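Long-range contacts in hydrazine synthase subunit alpha (Candidatus Kuenenia stuttgartiensis, PDB 5C2V), which catalyses the condensation of hydroxylamine, formed in the gamma subunit, with ammonia to give hydrazine, as part of the hydrazine synthase complex of anammox bacteria: residues D[52-60]-D[71-82]; D[86-94]-D[105-115]. All coordinates share one frame; numbering follows the deposited sequence.

Contact 1. Residues D[52-60]-D[71-82]; sequences YIPEGSRIV and VLTNDFATAFDP. With BET (trimethyl glycine), chain B.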
loop_
_atom_site.group_PDB
_atom_site.type_symbol
_atom_site.label_atom_id
_atom_site.label_comp_id
_atom_site.label_asym_id
_atom_site.label_seq_id
_atom_site.Cartn_x
_atom_site.Cartn_y
_atom_site.Cartn_z
ATOM N N TYR D 52 19.922 17.532 -12.970
ATOM C CA TYR D 52 21.128 16.759 -13.176
ATOM C C TYR D 52 22.101 17.579 -13.998
ATOM O O TYR D 52 21.865 17.849 -15.175
ATOM C CB TYR D 52 20.767 15.436 -13.862
ATOM C CG TYR D 52 21.918 14.548 -14.271
ATOM C CD1 TYR D 52 22.614 13.800 -13.330
ATOM C CD2 TYR D 52 22.274 14.416 -15.606
ATOM C CE1 TYR D 52 23.655 12.971 -13.706
ATOM C CE2 TYR D 52 23.311 13.588 -15.992
ATOM C CZ TYR D 52 23.998 12.869 -15.039
ATOM O OH TYR D 52 25.032 12.044 -15.419
ATOM N N ILE D 53 23.206 17.964 -13.375
ATOM C CA ILE D 53 24.222 18.757 -14.044
ATOM C C ILE D 53 25.561 18.126 -13.723
ATOM O O ILE D 53 26.258 18.562 -12.809
ATOM C CB ILE D 53 24.204 20.236 -13.603
ATOM C CG1 ILE D 53 22.777 20.791 -13.621
ATOM C CG2 ILE D 53 25.108 21.070 -14.499
ATOM C CD1 ILE D 53 22.679 22.243 -13.211
ATOM N N PRO D 54 25.922 17.086 -14.482
ATOM C CA PRO D 54 27.123 16.297 -14.209
ATOM C C PRO D 54 28.375 17.125 -14.461
ATOM O O PRO D 54 29.004 17.000 -15.506
ATOM C CB PRO D 54 27.009 15.130 -15.193
ATOM C CG PRO D 54 26.170 15.656 -16.303
ATOM C CD PRO D 54 25.189 16.588 -15.659
ATOM N N GLU D 55 28.700 17.987 -13.503
ATOM C CA GLU D 55 29.826 18.906 -13.617
ATOM C C GLU D 55 31.126 18.190 -13.973
ATOM O O GLU D 55 31.502 17.206 -13.335
ATOM C CB GLU D 55 29.998 19.682 -12.309
ATOM C CG GLU D 55 31.210 20.595 -12.273
ATOM C CD GLU D 55 31.266 21.433 -11.011
ATOM O OE1 GLU D 55 30.191 21.828 -10.511
ATOM O OE2 GLU D 55 32.382 21.691 -10.516
ATOM N N GLY D 56 31.799 18.689 -15.005
ATOM C CA GLY D 56 33.049 18.111 -15.462
ATOM C C GLY D 56 32.862 16.966 -16.439
ATOM O O GLY D 56 33.748 16.128 -16.598
ATOM N N SER D 57 31.709 16.933 -17.101
ATOM C CA SER D 57 31.400 15.859 -18.042
ATOM C C SER D 57 31.568 16.298 -19.488
ATOM O O SER D 57 31.331 17.457 -19.830
ATOM C CB SER D 57 29.978 15.347 -17.828
ATOM O OG SER D 57 29.800 14.925 -16.490
ATOM N N ARG D 58 31.978 15.361 -20.335
ATOM C CA ARG D 58 32.216 15.665 -21.740
ATOM C C ARG D 58 31.399 14.762 -22.659
ATOM O O ARG D 58 31.112 13.615 -22.323
ATOM C CB ARG D 58 33.705 15.533 -22.063
ATOM C CG ARG D 58 34.241 14.119 -21.912
ATOM C CD ARG D 58 35.757 14.092 -21.952
ATOM N NE ARG D 58 36.272 12.733 -22.087
ATOM C CZ ARG D 58 37.560 12.414 -22.030
ATOM N NH1 ARG D 58 38.470 13.357 -21.831
ATOM N NH2 ARG D 58 37.939 11.150 -22.167
ATOM N N ILE D 59 31.019 15.292 -23.817
ATOM C CA ILE D 59 30.329 14.501 -24.830
ATOM C C ILE D 59 31.326 14.049 -25.887
ATOM O O ILE D 59 32.072 14.863 -26.432
ATOM C CB ILE D 59 29.191 15.290 -25.495
ATOM C CG1 ILE D 59 28.187 15.760 -24.443
ATOM C CG2 ILE D 59 28.503 14.447 -26.557
ATOM C CD1 ILE D 59 27.007 16.494 -25.020
ATOM N N VAL D 60 31.342 12.752 -26.173
ATOM C CA VAL D 60 32.350 12.196 -27.067
ATOM C C VAL D 60 31.771 11.347 -28.196
ATOM O O VAL D 60 30.675 10.782 -28.081
ATOM C CB VAL D 60 33.368 11.340 -26.288
ATOM C CG1 VAL D 60 34.171 12.206 -25.330
ATOM C CG2 VAL D 60 32.658 10.230 -25.537
ATOM N N VAL D 71 36.798 14.006 -28.434
ATOM C CA VAL D 71 36.039 14.916 -27.578
ATOM C C VAL D 71 35.587 16.160 -28.341
ATOM O O VAL D 71 36.409 16.971 -28.766
ATOM C CB VAL D 71 36.862 15.364 -26.353
ATOM C CG1 VAL D 71 36.075 16.368 -25.524
ATOM C CG2 VAL D 71 37.266 14.164 -25.510
ATOM N N LEU D 72 34.277 16.293 -28.526
ATOM C CA LEU D 72 33.695 17.427 -29.242
ATOM C C LEU D 72 33.510 18.674 -28.371
ATOM O O LEU D 72 33.615 19.804 -28.852
ATOM C CB LEU D 72 32.348 17.027 -29.854
ATOM C CG LEU D 72 32.371 16.171 -31.126
ATOM C CD1 LEU D 72 32.816 14.741 -30.846
ATOM C CD2 LEU D 72 31.016 16.182 -31.812
ATOM N N THR D 73 33.236 18.454 -27.091
ATOM C CA THR D 73 32.759 19.498 -26.182
ATOM C C THR D 73 33.850 20.224 -25.396
ATOM O O THR D 73 33.546 20.935 -24.438
ATOM C CB THR D 73 31.730 18.938 -25.193
ATOM O OG1 THR D 73 32.232 17.732 -24.603
ATOM C CG2 THR D 73 30.427 18.643 -25.919
ATOM N N ASN D 74 35.108 20.030 -25.785
ATOM C CA ASN D 74 36.261 20.567 -25.054
ATOM C C ASN D 74 36.148 22.052 -24.688
ATOM O O ASN D 74 36.819 22.517 -23.768
ATOM C CB ASN D 74 37.537 20.360 -25.878
ATOM C CG ASN D 74 38.425 19.263 -25.323
ATOM O OD1 ASN D 74 38.465 19.030 -24.115
ATOM N ND2 ASN D 74 39.151 18.587 -26.207
ATOM N N ASP D 75 35.312 22.793 -25.409
ATOM C CA ASP D 75 35.036 24.185 -25.068
ATOM C C ASP D 75 34.073 24.317 -23.886
ATOM O O ASP D 75 33.895 25.407 -23.343
ATOM C CB ASP D 75 34.466 24.929 -26.277
ATOM C CG ASP D 75 35.475 25.080 -27.396
ATOM O OD1 ASP D 75 36.397 24.243 -27.484
ATOM O OD2 ASP D 75 35.345 26.039 -28.187
ATOM N N PHE D 76 33.449 23.210 -23.495
ATOM C CA PHE D 76 32.473 23.226 -22.407
ATOM C C PHE D 76 33.015 22.590 -21.131
ATOM O O PHE D 76 33.612 21.514 -21.169
ATOM C CB PHE D 76 31.190 22.504 -22.827
ATOM C CG PHE D 76 30.405 23.225 -23.885
ATOM C CD1 PHE D 76 29.463 24.177 -23.535
ATOM C CD2 PHE D 76 30.603 22.945 -25.226
ATOM C CE1 PHE D 76 28.736 24.843 -24.504
ATOM C CE2 PHE D 76 29.879 23.606 -26.201
ATOM C CZ PHE D 76 28.944 24.556 -25.838
ATOM N N ALA D 77 32.794 23.255 -20.002
ATOM C CA ALA D 77 33.163 22.702 -18.706
ATOM C C ALA D 77 32.271 21.510 -18.378
ATOM O O ALA D 77 32.735 20.491 -17.868
ATOM C CB ALA D 77 33.062 23.762 -17.621
ATOM N N THR D 78 30.985 21.651 -18.684
ATOM C CA THR D 78 30.012 20.588 -18.469
ATOM C C THR D 78 29.154 20.399 -19.713
ATOM O O THR D 78 28.548 21.350 -20.200
ATOM C CB THR D 78 29.100 20.890 -17.265
ATOM O OG1 THR D 78 29.895 21.047 -16.084
ATOM C CG2 THR D 78 28.098 19.763 -17.057
ATOM N N ALA D 79 29.111 19.177 -20.232
ATOM C CA ALA D 79 28.291 18.883 -21.403
ATOM C C ALA D 79 27.681 17.487 -21.326
ATOM O O ALA D 79 28.361 16.522 -20.974
ATOM C CB ALA D 79 29.109 19.029 -22.664
ATOM N N PHE D 80 26.401 17.386 -21.673
ATOM C CA PHE D 80 25.672 16.126 -21.559
ATOM C C PHE D 80 24.366 16.144 -22.357
ATOM O O PHE D 80 24.069 17.114 -23.056
ATOM C CB PHE D 80 25.383 15.810 -20.087
ATOM C CG PHE D 80 24.609 16.885 -19.371
ATOM C CD1 PHE D 80 25.246 18.022 -18.898
ATOM C CD2 PHE D 80 23.248 16.751 -19.162
ATOM C CE1 PHE D 80 24.535 19.009 -18.239
ATOM C CE2 PHE D 80 22.533 17.734 -18.502
ATOM C CZ PHE D 80 23.177 18.864 -18.040
ATOM N N ASP D 81 23.603 15.059 -22.243
ATOM C CA ASP D 81 22.321 14.887 -22.935
ATOM C C ASP D 81 22.406 15.030 -24.457
ATOM O O ASP D 81 21.859 15.976 -25.021
ATOM C CB ASP D 81 21.290 15.883 -22.395
ATOM C CG ASP D 81 20.736 15.473 -21.047
ATOM O OD1 ASP D 81 20.752 14.263 -20.740
ATOM O OD2 ASP D 81 20.283 16.361 -20.295
ATOM N N PRO D 82 23.088 14.086 -25.128
ATOM C CA PRO D 82 23.171 14.121 -26.593
ATOM C C PRO D 82 21.862 13.718 -27.273
ATOM O O PRO D 82 21.225 12.758 -26.842
ATOM C CB PRO D 82 24.273 13.097 -26.911
ATOM C CG PRO D 82 24.901 12.740 -25.586
ATOM C CD PRO D 82 23.830 12.946 -24.571
HETATM N N BET B . 36.649 18.936 -19.715
HETATM C CA BET B . 38.110 18.609 -20.000
HETATM C C BET B . 38.281 17.009 -20.202
HETATM O O BET B . 38.900 16.447 -19.265
HETATM O OXT BET B . 37.782 16.556 -21.258
HETATM C C1 BET B . 36.555 20.235 -18.936
HETATM C C2 BET B . 35.984 17.838 -18.883
HETATM C C3 BET B . 35.895 19.156 -21.014
#

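Contact 2. Residues D[86-94]-D[105-115]; sequences WDGKKFAFA and IWEMNIDGSGL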
loop_
_atom_site.group_PDB
_atom_site.type_symbol
_atom_site.label_atom_id
_atom_site.label_comp_id
_atom_site.label_asym_id
_atom_site.label_seq_id
_atom_site.Cartn_x
_atom_site.Cartn_y
_atom_site.Cartn_z
ATOM N N TRP D 86 18.029 14.431 -37.563
ATOM C CA TRP D 86 17.390 13.430 -38.407
ATOM C C TRP D 86 18.376 12.758 -39.362
ATOM O O TRP D 86 18.324 11.545 -39.560
ATOM C CB TRP D 86 16.244 14.062 -39.198
ATOM C CG TRP D 86 15.321 14.881 -38.345
ATOM C CD1 TRP D 86 15.246 16.243 -38.291
ATOM C CD2 TRP D 86 14.349 14.389 -37.414
ATOM N NE1 TRP D 86 14.285 16.630 -37.391
ATOM C CE2 TRP D 86 13.719 15.511 -36.837
ATOM C CE3 TRP D 86 13.948 13.110 -37.013
ATOM C CZ2 TRP D 86 12.711 15.392 -35.882
ATOM C CZ3 TRP D 86 12.947 12.996 -36.066
ATOM C CH2 TRP D 86 12.341 14.129 -35.511
ATOM N N ASP D 87 19.268 13.546 -39.954
ATOM C CA ASP D 87 20.236 13.016 -40.913
ATOM C C ASP D 87 21.450 12.383 -40.235
ATOM O O ASP D 87 22.130 11.544 -40.825
ATOM C CB ASP D 87 20.698 14.122 -41.863
ATOM C CG ASP D 87 21.358 15.275 -41.137
ATOM O OD1 ASP D 87 21.122 15.428 -39.920
ATOM O OD2 ASP D 87 22.114 16.032 -41.782
ATOM N N GLY D 88 21.715 12.786 -38.998
ATOM C CA GLY D 88 22.842 12.258 -38.249
ATOM C C GLY D 88 24.145 13.004 -38.475
ATOM O O GLY D 88 25.217 12.501 -38.136
ATOM N N LYS D 89 24.062 14.193 -39.064
ATOM C CA LYS D 89 25.248 15.019 -39.281
ATOM C C LYS D 89 25.426 16.094 -38.208
ATOM O O LYS D 89 26.411 16.833 -38.219
ATOM C CB LYS D 89 25.196 15.671 -40.665
ATOM C CG LYS D 89 25.233 14.671 -41.806
ATOM C CD LYS D 89 26.460 13.779 -41.706
ATOM C CE LYS D 89 26.313 12.530 -42.560
ATOM N NZ LYS D 89 25.976 12.857 -43.972
ATOM N N LYS D 90 24.474 16.177 -37.284
ATOM C CA LYS D 90 24.545 17.152 -36.199
ATOM C C LYS D 90 23.721 16.688 -35.001
ATOM O O LYS D 90 22.888 15.790 -35.123
ATOM C CB LYS D 90 24.064 18.529 -36.669
ATOM C CG LYS D 90 22.590 18.799 -36.410
ATOM C CD LYS D 90 22.196 20.215 -36.802
ATOM C CE LYS D 90 20.751 20.505 -36.424
ATOM N NZ LYS D 90 20.325 21.872 -36.832
ATOM N N PHE D 91 23.961 17.295 -33.844
ATOM C CA PHE D 91 23.212 16.948 -32.645
ATOM C C PHE D 91 23.032 18.138 -31.706
ATOM O O PHE D 91 23.744 19.141 -31.801
ATOM C CB PHE D 91 23.897 15.795 -31.901
ATOM C CG PHE D 91 25.210 16.167 -31.275
ATOM C CD1 PHE D 91 25.276 16.543 -29.941
ATOM C CD2 PHE D 91 26.378 16.134 -32.014
ATOM C CE1 PHE D 91 26.482 16.884 -29.363
ATOM C CE2 PHE D 91 27.585 16.472 -31.441
ATOM C CZ PHE D 91 27.638 16.848 -30.114
ATOM N N ALA D 92 22.068 18.008 -30.800
ATOM C CA ALA D 92 21.804 19.019 -29.786
ATOM C C ALA D 92 22.091 18.449 -28.404
ATOM O O ALA D 92 22.032 17.235 -28.202
ATOM C CB ALA D 92 20.368 19.508 -29.875
ATOM N N PHE D 93 22.401 19.325 -27.454
ATOM C CA PHE D 93 22.763 18.885 -26.115
ATOM C C PHE D 93 22.586 19.981 -25.073
ATOM O O PHE D 93 22.213 21.110 -25.392
ATOM C CB PHE D 93 24.210 18.385 -26.100
ATOM C CG PHE D 93 25.226 19.446 -26.437
ATOM C CD1 PHE D 93 25.491 19.778 -27.755
ATOM C CD2 PHE D 93 25.923 20.101 -25.434
ATOM C CE1 PHE D 93 26.426 20.750 -28.067
ATOM C CE2 PHE D 93 26.859 21.073 -25.740
ATOM C CZ PHE D 93 27.111 21.396 -27.059
ATOM N N ALA D 94 22.861 19.631 -23.821
ATOM C CA ALA D 94 22.874 20.596 -22.733
ATOM C C ALA D 94 24.313 20.817 -22.297
ATOM O O ALA D 94 25.083 19.864 -22.181
ATOM C CB ALA D 94 22.027 20.113 -21.571
ATOM N N ILE D 105 20.938 25.132 -23.709
ATOM C CA ILE D 105 20.804 24.240 -24.853
ATOM C C ILE D 105 21.715 24.695 -25.988
ATOM O O ILE D 105 21.741 25.873 -26.341
ATOM C CB ILE D 105 19.347 24.175 -25.355
ATOM C CG1 ILE D 105 18.413 23.726 -24.230
ATOM C CG2 ILE D 105 19.232 23.237 -26.548
ATOM C CD1 ILE D 105 18.688 22.325 -23.729
ATOM N N TRP D 106 22.470 23.756 -26.545
ATOM C CA TRP D 106 23.382 24.048 -27.641
ATOM C C TRP D 106 23.203 23.017 -28.748
ATOM O O TRP D 106 22.562 21.990 -28.543
ATOM C CB TRP D 106 24.835 24.048 -27.157
ATOM C CG TRP D 106 25.101 24.936 -25.974
ATOM C CD1 TRP D 106 24.734 24.709 -24.678
ATOM C CD2 TRP D 106 25.815 26.179 -25.976
ATOM N NE1 TRP D 106 25.162 25.739 -23.877
ATOM C CE2 TRP D 106 25.829 26.654 -24.650
ATOM C CE3 TRP D 106 26.436 26.938 -26.971
ATOM C CZ2 TRP D 106 26.442 27.854 -24.292
ATOM C CZ3 TRP D 106 27.045 28.128 -26.614
ATOM C CH2 TRP D 106 27.042 28.574 -25.287
ATOM N N GLU D 107 23.760 23.294 -29.922
ATOM C CA GLU D 107 23.806 22.298 -30.986
ATOM C C GLU D 107 25.066 22.466 -31.822
ATOM O O GLU D 107 25.577 23.577 -31.977
ATOM C CB GLU D 107 22.567 22.378 -31.884
ATOM C CG GLU D 107 22.144 23.779 -32.292
ATOM C CD GLU D 107 21.143 23.763 -33.435
ATOM O OE1 GLU D 107 21.257 22.878 -34.309
ATOM O OE2 GLU D 107 20.238 24.622 -33.463
ATOM N N MET D 108 25.569 21.357 -32.355
ATOM C CA MET D 108 26.767 21.393 -33.184
ATOM C C MET D 108 26.810 20.214 -34.149
ATOM O O MET D 108 26.115 19.218 -33.958
ATOM C CB MET D 108 28.027 21.397 -32.315
ATOM C CG MET D 108 28.362 20.046 -31.701
ATOM S SD MET D 108 30.038 19.964 -31.040
ATOM C CE MET D 108 29.977 21.236 -29.781
ATOM N N ASN D 109 27.631 20.337 -35.186
ATOM C CA ASN D 109 27.795 19.271 -36.164
ATOM C C ASN D 109 28.516 18.066 -35.570
ATOM O O ASN D 109 29.195 18.179 -34.550
ATOM C CB ASN D 109 28.552 19.783 -37.390
ATOM C CG ASN D 109 27.848 20.941 -38.067
ATOM O OD1 ASN D 109 26.619 21.010 -38.085
ATOM N ND2 ASN D 109 28.625 21.860 -38.630
ATOM N N ILE D 110 28.356 16.914 -36.213
ATOM C CA ILE D 110 28.957 15.672 -35.738
ATOM C C ILE D 110 30.488 15.734 -35.778
ATOM O O ILE D 110 31.166 15.042 -35.019
ATOM C CB ILE D 110 28.456 14.461 -36.567
ATOM C CG1 ILE D 110 28.914 13.139 -35.943
ATOM C CG2 ILE D 110 28.902 14.572 -38.021
ATOM C CD1 ILE D 110 28.479 11.914 -36.719
ATOM N N ASP D 111 31.027 16.582 -36.650
ATOM C CA ASP D 111 32.475 16.710 -36.794
ATOM C C ASP D 111 33.086 17.580 -35.698
ATOM O O ASP D 111 34.294 17.544 -35.467
ATOM C CB ASP D 111 32.830 17.275 -38.174
ATOM C CG ASP D 111 32.094 18.568 -38.490
ATOM O OD1 ASP D 111 31.766 19.330 -37.556
ATOM O OD2 ASP D 111 31.846 18.827 -39.686
ATOM N N GLY D 112 32.245 18.357 -35.024
ATOM C CA GLY D 112 32.712 19.262 -33.990
ATOM C C GLY D 112 32.640 20.734 -34.358
ATOM O O GLY D 112 32.898 21.597 -33.518
ATOM N N SER D 113 32.298 21.028 -35.609
ATOM C CA SER D 113 32.157 22.414 -36.048
ATOM C C SER D 113 30.721 22.906 -35.880
ATOM O O SER D 113 29.842 22.151 -35.464
ATOM C CB SER D 113 32.593 22.560 -37.509
ATOM O OG SER D 113 31.823 21.727 -38.358
ATOM N N GLY D 114 30.490 24.176 -36.203
ATOM C CA GLY D 114 29.151 24.745 -36.193
ATOM C C GLY D 114 28.478 24.805 -34.833
ATOM O O GLY D 114 27.380 24.279 -34.657
ATOM N N LEU D 115 29.130 25.449 -33.870
ATOM C CA LEU D 115 28.586 25.559 -32.519
ATOM C C LEU D 115 27.632 26.749 -32.398
ATOM O O LEU D 115 28.019 27.892 -32.644
ATOM C CB LEU D 115 29.726 25.675 -31.500
ATOM C CG LEU D 115 29.426 25.539 -30.002
ATOM C CD1 LEU D 115 29.079 26.883 -29.371
ATOM C CD2 LEU D 115 28.314 24.528 -29.761
#

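Contact 1. Residues D[52-60]-D[71-82]
P54 sets its CD over the ring of F80, 3.5 Å from the centroid and almost on the ring normal, a CH-pi contact over the centre of the face. The F80 ring is brought there by a first torsion of 57°, which sets CG between the backbone N and the carbonyl carbon. Y52 turns its edge toward a face of the same ring, an edge-to-face pair with planes at 82°, while its hydroxyl is bonded to D44. Next to this aromatic pair T78 uses both branches. CG2 packs on the carbonyl O of P54, and G56 N donates to T78 OG1 (3.2 Å) within the type II turn from P54 to S57; the positive phi of G56 suits glycine. T73 also accepts a backbone N-H, but from a different rotamer (chi1 49°): I59 N donates to T73 OG1 (2.8 Å), and CG2 of T73 lies 3.6 Å from CB of I59. I59 points into the contact, with CG1 against CB of A79 and CD1 reaching the backbone of F80. Between the two threonine bonds, A79 N donates to S57 O (2.8 Å) from above the carbonyl plane. The R58 chain is extended from CG to NE, and CG2 of V71 lies over one face of the guanidinium group, toward its rim. In the plane of that group, NH1 makes a weak bond to OXT of the bound trimethyl glycine at 3.3 Å; NE is held by Q36. V60 and V71 form an antiparallel, non-hydrogen-bonded pair. The chain thus leaves one antiparallel sheet at V71 and enters the next in strand 76-84, which bulges at A77 and T78 opposite V96, a blade-to-blade passage consistent with the beta-propeller of the N-terminal domain.

Contact 2. Residues D[86-94]-D[105-115]
I105 lies opposite A94 in strand 103-109, its CG2 near the carbonyl O of F93. W106 forms a hydrogen-bonded pair with F93 (F93 N to W106 O and W106 N to F93 O, both 2.9 Å). Its CB stands over one face of the F93 ring, 3.5 Å from CZ, whereas the five-membered ring of the indole is nearly parallel to that ring but slid aside; NE1 is bonded to G95 O. E107 lies on the other side of the sheet with A92. OE1 meets NZ of K90 at 2.9 Å on its syn lone pair, a salt bridge reached by a lysine chain extended beyond CG; Y130 adds a weak bond to OE1. M108 pairs with F91 through two further backbone bonds, and the two side chains run side by side. CG of M108 touches CZ of F91 at 3.6 Å, SD makes an oblique Met-aromatic contact, and a bend at chi3 (62°) carries CE across to the F93 ring. N109 lies opposite K90 and begins a type I turn; its ND2 donates to OG of S113. I110 N then bonds to K89 O at 2.8 Å. Past the Asx turn of D111, L115 brings CD2 to the edge of the F93 ring. M108 and the two phenylalanines make one face of the hairpin apolar, while on the face of A92 and E107 the K90 ammonium probably offsets the carboxylate charge among largely apolar neighbours.

Overall arrangement
Both contacts are local closures, made in series along the chain. Contact 1 closes first: residues 52-60 lead into strand 58-63, the chain returns as strand 69-71, and after T73-F76 it crosses to strand 76-84, the outer strand of a second four-stranded sheet. Contact 2 then closes the hairpin of strands 90-97 and 103-109 in that same sheet. Neither loop encloses the other, yet the two touch, with centres about 13 Å apart. F80 N probably bonds to A94 O, F76 and W106 meet edge-to-face, and L72 reaches I110. Contact 1 thus joins two successive sheets, and contact 2 holds the middle of the second.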